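Local coordinates for alpha-1,6-mannanase (Bacteroides thetaiotaomicron, PDB 4V1S), which probably hydrolyses alpha-1,6-mannosidic linkages in mannans as a glycoside hydrolase of family 76, at residues F345-L350 / Y382-A387. Sequence-based numbering, arbitrary orientation.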
ATOM      1  N   PHE A 345      -3.532   0.882 -19.225  1.00 15.37           N
ATOM      2  CA  PHE A 345      -3.912   2.281 -19.271  1.00 16.35           C
ATOM      3  C   PHE A 345      -2.857   3.183 -18.633  1.00 15.38           C
ATOM      4  O   PHE A 345      -2.527   4.231 -19.157  1.00 17.99           O
ATOM      5  CB  PHE A 345      -5.278   2.481 -18.600  1.00 15.29           C
ATOM      6  CG  PHE A 345      -5.746   3.915 -18.591  1.00 15.34           C
ATOM      7  CD1 PHE A 345      -6.396   4.442 -19.651  1.00 16.78           C
ATOM      8  CD2 PHE A 345      -5.525   4.715 -17.461  1.00 14.95           C
ATOM      9  CE1 PHE A 345      -6.853   5.756 -19.631  1.00 16.92           C
ATOM     10  CE2 PHE A 345      -5.943   6.034 -17.433  1.00 15.31           C
ATOM     11  CZ  PHE A 345      -6.626   6.546 -18.528  1.00 16.11           C
ATOM     12  N   ILE A 346      -2.342   2.795 -17.478  1.00 14.69           N
ATOM     13  CA  ILE A 346      -1.273   3.557 -16.857  1.00 13.48           C
ATOM     14  C   ILE A 346      -0.119   3.777 -17.840  1.00 16.15           C
ATOM     15  O   ILE A 346       0.333   4.894 -18.033  1.00 16.92           O
ATOM     16  CB  ILE A 346      -0.774   2.857 -15.570  1.00 15.77           C
ATOM     17  CG1 ILE A 346      -1.898   2.815 -14.517  1.00 17.77           C
ATOM     18  CG2 ILE A 346       0.432   3.606 -14.999  1.00 17.49           C
ATOM     19  CD1 ILE A 346      -1.579   1.859 -13.394  1.00 18.33           C
ATOM     20  N   HIS A 347       0.347   2.723 -18.469  1.00 17.48           N
ATOM     21  CA  HIS A 347       1.487   2.835 -19.411  1.00 18.70           C
ATOM     22  C   HIS A 347       1.144   3.610 -20.681  1.00 18.24           C
ATOM     23  O   HIS A 347       1.902   4.462 -21.150  1.00 18.41           O
ATOM     24  CB  HIS A 347       1.981   1.456 -19.756  1.00 18.88           C
ATOM     25  CG  HIS A 347       3.245   1.453 -20.545  1.00 19.04           C
ATOM     26  ND1 HIS A 347       3.272   1.266 -21.907  1.00 24.29           N
ATOM     27  CD2 HIS A 347       4.525   1.673 -20.167  1.00 22.77           C
ATOM     28  CE1 HIS A 347       4.524   1.327 -22.329  1.00 28.63           C
ATOM     29  NE2 HIS A 347       5.303   1.561 -21.291  1.00 28.60           N
ATOM     30  N   ASN A 348       0.020   3.243 -21.269  1.00 20.64           N
ATOM     31  CA  ASN A 348      -0.369   3.737 -22.585  1.00 19.89           C
ATOM     32  C   ASN A 348      -0.949   5.141 -22.586  1.00 20.51           C
ATOM     33  O   ASN A 348      -0.817   5.858 -23.573  1.00 23.14           O
ATOM     34  CB  ASN A 348      -1.306   2.713 -23.244  1.00 21.31           C
ATOM     35  CG  ASN A 348      -0.627   1.354 -23.474  1.00 28.45           C
ATOM     36  OD1 ASN A 348       0.619   1.217 -23.462  1.00 35.47           O
ATOM     37  ND2 ASN A 348      -1.451   0.326 -23.662  1.00 35.84           N
ATOM     38  N   LYS A 349      -1.590   5.529 -21.488  1.00 16.79           N
ATOM     39  CA  LYS A 349      -2.293   6.812 -21.409  0.50 15.44           C
ATOM     40  C   LYS A 349      -1.791   7.789 -20.340  1.00 17.56           C
ATOM     41  O   LYS A 349      -1.913   9.016 -20.508  1.00 21.50           O
ATOM     42  CB  LYS A 349      -3.785   6.579 -21.232  0.50 18.04           C
ATOM     43  CG  LYS A 349      -4.436   5.904 -22.413  0.50 20.95           C
ATOM     44  CD  LYS A 349      -4.380   6.824 -23.626  0.50 22.68           C
ATOM     45  CE  LYS A 349      -4.988   6.221 -24.887  0.50 25.14           C
ATOM     46  NZ  LYS A 349      -4.989   7.252 -25.968  0.50 23.95           N
ATOM     47  N   LEU A 350      -1.206   7.279 -19.256  1.00 16.93           N
ATOM     48  CA  LEU A 350      -0.723   8.192 -18.196  1.00 16.97           C
ATOM     49  C   LEU A 350       0.748   8.581 -18.288  1.00 16.36           C
ATOM     50  O   LEU A 350       1.093   9.715 -17.963  1.00 18.70           O
ATOM     51  CB  LEU A 350      -1.019   7.621 -16.812  1.00 16.82           C
ATOM     52  CG  LEU A 350      -2.501   7.332 -16.522  1.00 15.13           C
ATOM     53  CD1 LEU A 350      -2.635   6.776 -15.109  1.00 17.68           C
ATOM     54  CD2 LEU A 350      -3.364   8.588 -16.682  1.00 18.45           C
ATOM     55  N   TYR A 382       5.542  -0.368  -9.173  1.00 11.26           N
ATOM     56  CA  TYR A 382       5.010  -1.479  -8.402  1.00 11.54           C
ATOM     57  C   TYR A 382       3.937  -2.249  -9.190  1.00 10.68           C
ATOM     58  O   TYR A 382       4.003  -3.480  -9.312  1.00 11.22           O
ATOM     59  CB  TYR A 382       4.489  -0.969  -7.067  1.00 10.72           C
ATOM     60  CG  TYR A 382       3.688  -1.955  -6.258  1.00  9.44           C
ATOM     61  CD1 TYR A 382       4.163  -3.226  -6.017  1.00 12.19           C
ATOM     62  CD2 TYR A 382       2.467  -1.595  -5.689  1.00 12.22           C
ATOM     63  CE1 TYR A 382       3.420  -4.153  -5.258  1.00 13.48           C
ATOM     64  CE2 TYR A 382       1.714  -2.494  -4.957  1.00 12.64           C
ATOM     65  CZ  TYR A 382       2.187  -3.776  -4.723  1.00 11.80           C
ATOM     66  OH  TYR A 382       1.414  -4.646  -4.003  1.00 13.97           O
ATOM     67  N   MET A 383       3.012  -1.517  -9.804  1.00 11.95           N
ATOM     68  CA  MET A 383       1.996  -2.156 -10.648  1.00 11.58           C
ATOM     69  C   MET A 383       2.606  -2.936 -11.803  1.00 12.52           C
ATOM     70  O   MET A 383       2.178  -4.058 -12.111  1.00 13.82           O
ATOM     71  CB  MET A 383       1.036  -1.133 -11.178  1.00 12.79           C
ATOM     72  CG  MET A 383       0.134  -0.553 -10.113  1.00 13.81           C
ATOM     73  SD  MET A 383      -1.023  -1.700  -9.338  1.00 15.34           S
ATOM     74  CE  MET A 383      -0.113  -2.246  -7.914  1.00 18.20           C
ATOM     75  N   TYR A 384       3.640  -2.376 -12.409  1.00 11.95           N
ATOM     76  CA  TYR A 384       4.267  -3.099 -13.524  1.00 14.06           C
ATOM     77  C   TYR A 384       4.903  -4.397 -13.078  1.00 15.08           C
ATOM     78  O   TYR A 384       4.843  -5.390 -13.796  1.00 13.40           O
ATOM     79  CB  TYR A 384       5.277  -2.232 -14.297  1.00 12.79           C
ATOM     80  CG  TYR A 384       4.703  -1.020 -14.970  1.00 15.06           C
ATOM     81  CD1 TYR A 384       3.437  -1.042 -15.557  1.00 12.80           C
ATOM     82  CD2 TYR A 384       5.426   0.174 -15.018  1.00 13.18           C
ATOM     83  CE1 TYR A 384       2.894   0.107 -16.113  1.00 15.33           C
ATOM     84  CE2 TYR A 384       4.927   1.321 -15.657  1.00 12.94           C
ATOM     85  CZ  TYR A 384       3.650   1.268 -16.198  1.00 14.46           C
ATOM     86  OH  TYR A 384       3.130   2.377 -16.804  1.00 15.59           O
ATOM     87  N   MET A 385       5.557  -4.392 -11.919  1.00 13.87           N
ATOM     88  CA  MET A 385       6.182  -5.591 -11.430  1.00 12.29           C
ATOM     89  C   MET A 385       5.112  -6.639 -11.056  1.00 12.39           C
ATOM     90  O   MET A 385       5.292  -7.846 -11.288  1.00 14.82           O
ATOM     91  CB  MET A 385       7.098  -5.292 -10.249  1.00 14.08           C
ATOM     92  CG  MET A 385       7.980  -6.464  -9.855  1.00 12.43           C
ATOM     93  SD  MET A 385       9.219  -6.900 -11.046  1.00 17.82           S
ATOM     94  CE  MET A 385      10.561  -5.826 -10.552  1.00 19.18           C
ATOM     95  N   ARG A 386       4.017  -6.180 -10.448  1.00 14.21           N
ATOM     96  CA  ARG A 386       2.901  -7.079 -10.161  1.00 14.69           C
ATOM     97  C   ARG A 386       2.351  -7.750 -11.417  1.00 14.36           C
ATOM     98  O   ARG A 386       2.133  -8.972 -11.466  1.00 16.81           O
ATOM     99  CB  ARG A 386       1.786  -6.354  -9.443  1.00 14.43           C
ATOM    100  CG  ARG A 386       2.160  -5.885  -8.052  1.00 13.59           C
ATOM    101  CD  ARG A 386       2.148  -7.023  -7.069  1.00 16.40           C
ATOM    102  NE  ARG A 386       0.831  -7.223  -6.521  1.00 17.89           N
ATOM    103  CZ  ARG A 386       0.325  -8.355  -6.065  1.00 15.03           C
ATOM    104  NH1 ARG A 386       1.015  -9.458  -6.127  1.00 18.28           N
ATOM    105  NH2 ARG A 386      -0.888  -8.356  -5.519  1.00 17.85           N
ATOM    106  N   ALA A 387       2.120  -6.944 -12.423  1.00 13.15           N
ATOM    107  CA  ALA A 387       1.648  -7.444 -13.714  1.00 14.63           C
ATOM    108  C   ALA A 387       2.647  -8.443 -14.325  1.00 16.04           C
ATOM    109  O   ALA A 387       2.254  -9.459 -14.843  1.00 18.65           O
ATOM    110  CB  ALA A 387       1.407  -6.281 -14.660  1.00 17.38           C
TER
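His347 turns the edge of its imidazole toward the face of Tyr384 in an offset edge-to-face pair: the ring centroids lie 5.8 Å apart and the planes meet at 79°. Tyr384 OH lies near the imidazole plane on the CD2 side, 3.7 Å from His347 CD2. At another edge of that ring, His347 ND1 donates to Asn348 OD1, 3.1 Å away, with an N-H...O angle of 165°, which helps fix the rotation of the imidazole. Its ring also stacks with Trp49 of helix 46-61. The phenol end of Tyr384 reaches the helix backbone itself, OH standing 3.1 Å from His347 CA; the geometry to His347 N is too poor for a bond, and the hydroxyl is instead hydrogen-bonded to Tyr357 OH. Ile346 approaches the phenol obliquely with CG2, 3.5 Å from Tyr384 OH, since that methyl is anti to the backbone N. Its other branch carries CD1 to 4.4 Å from Met383 CG, a looser apolar touch. Replacing His347 by alanine is likely to cost Tyr384 its edge-on ring neighbour and Asn348 OD1 the ND1 donor. The axes of 345-350 and 382-387 approach to 11.4 Å, at 134° between their N-to-C directions. Here the end of helix 334-350 and the middle of helix 374-394 meet mainly through side chains, consistent with the (alpha/alpha)6-barrel fold of the six-hairpin glycosidases, to which family 76 belongs. Helix 46-61 meets Tyr384 through Cys50 and Thr53, helix 313-330 receives Met383 on Phe317 and Ile320, and the loop residues Tyr357 and Trp361 pack on Ile346.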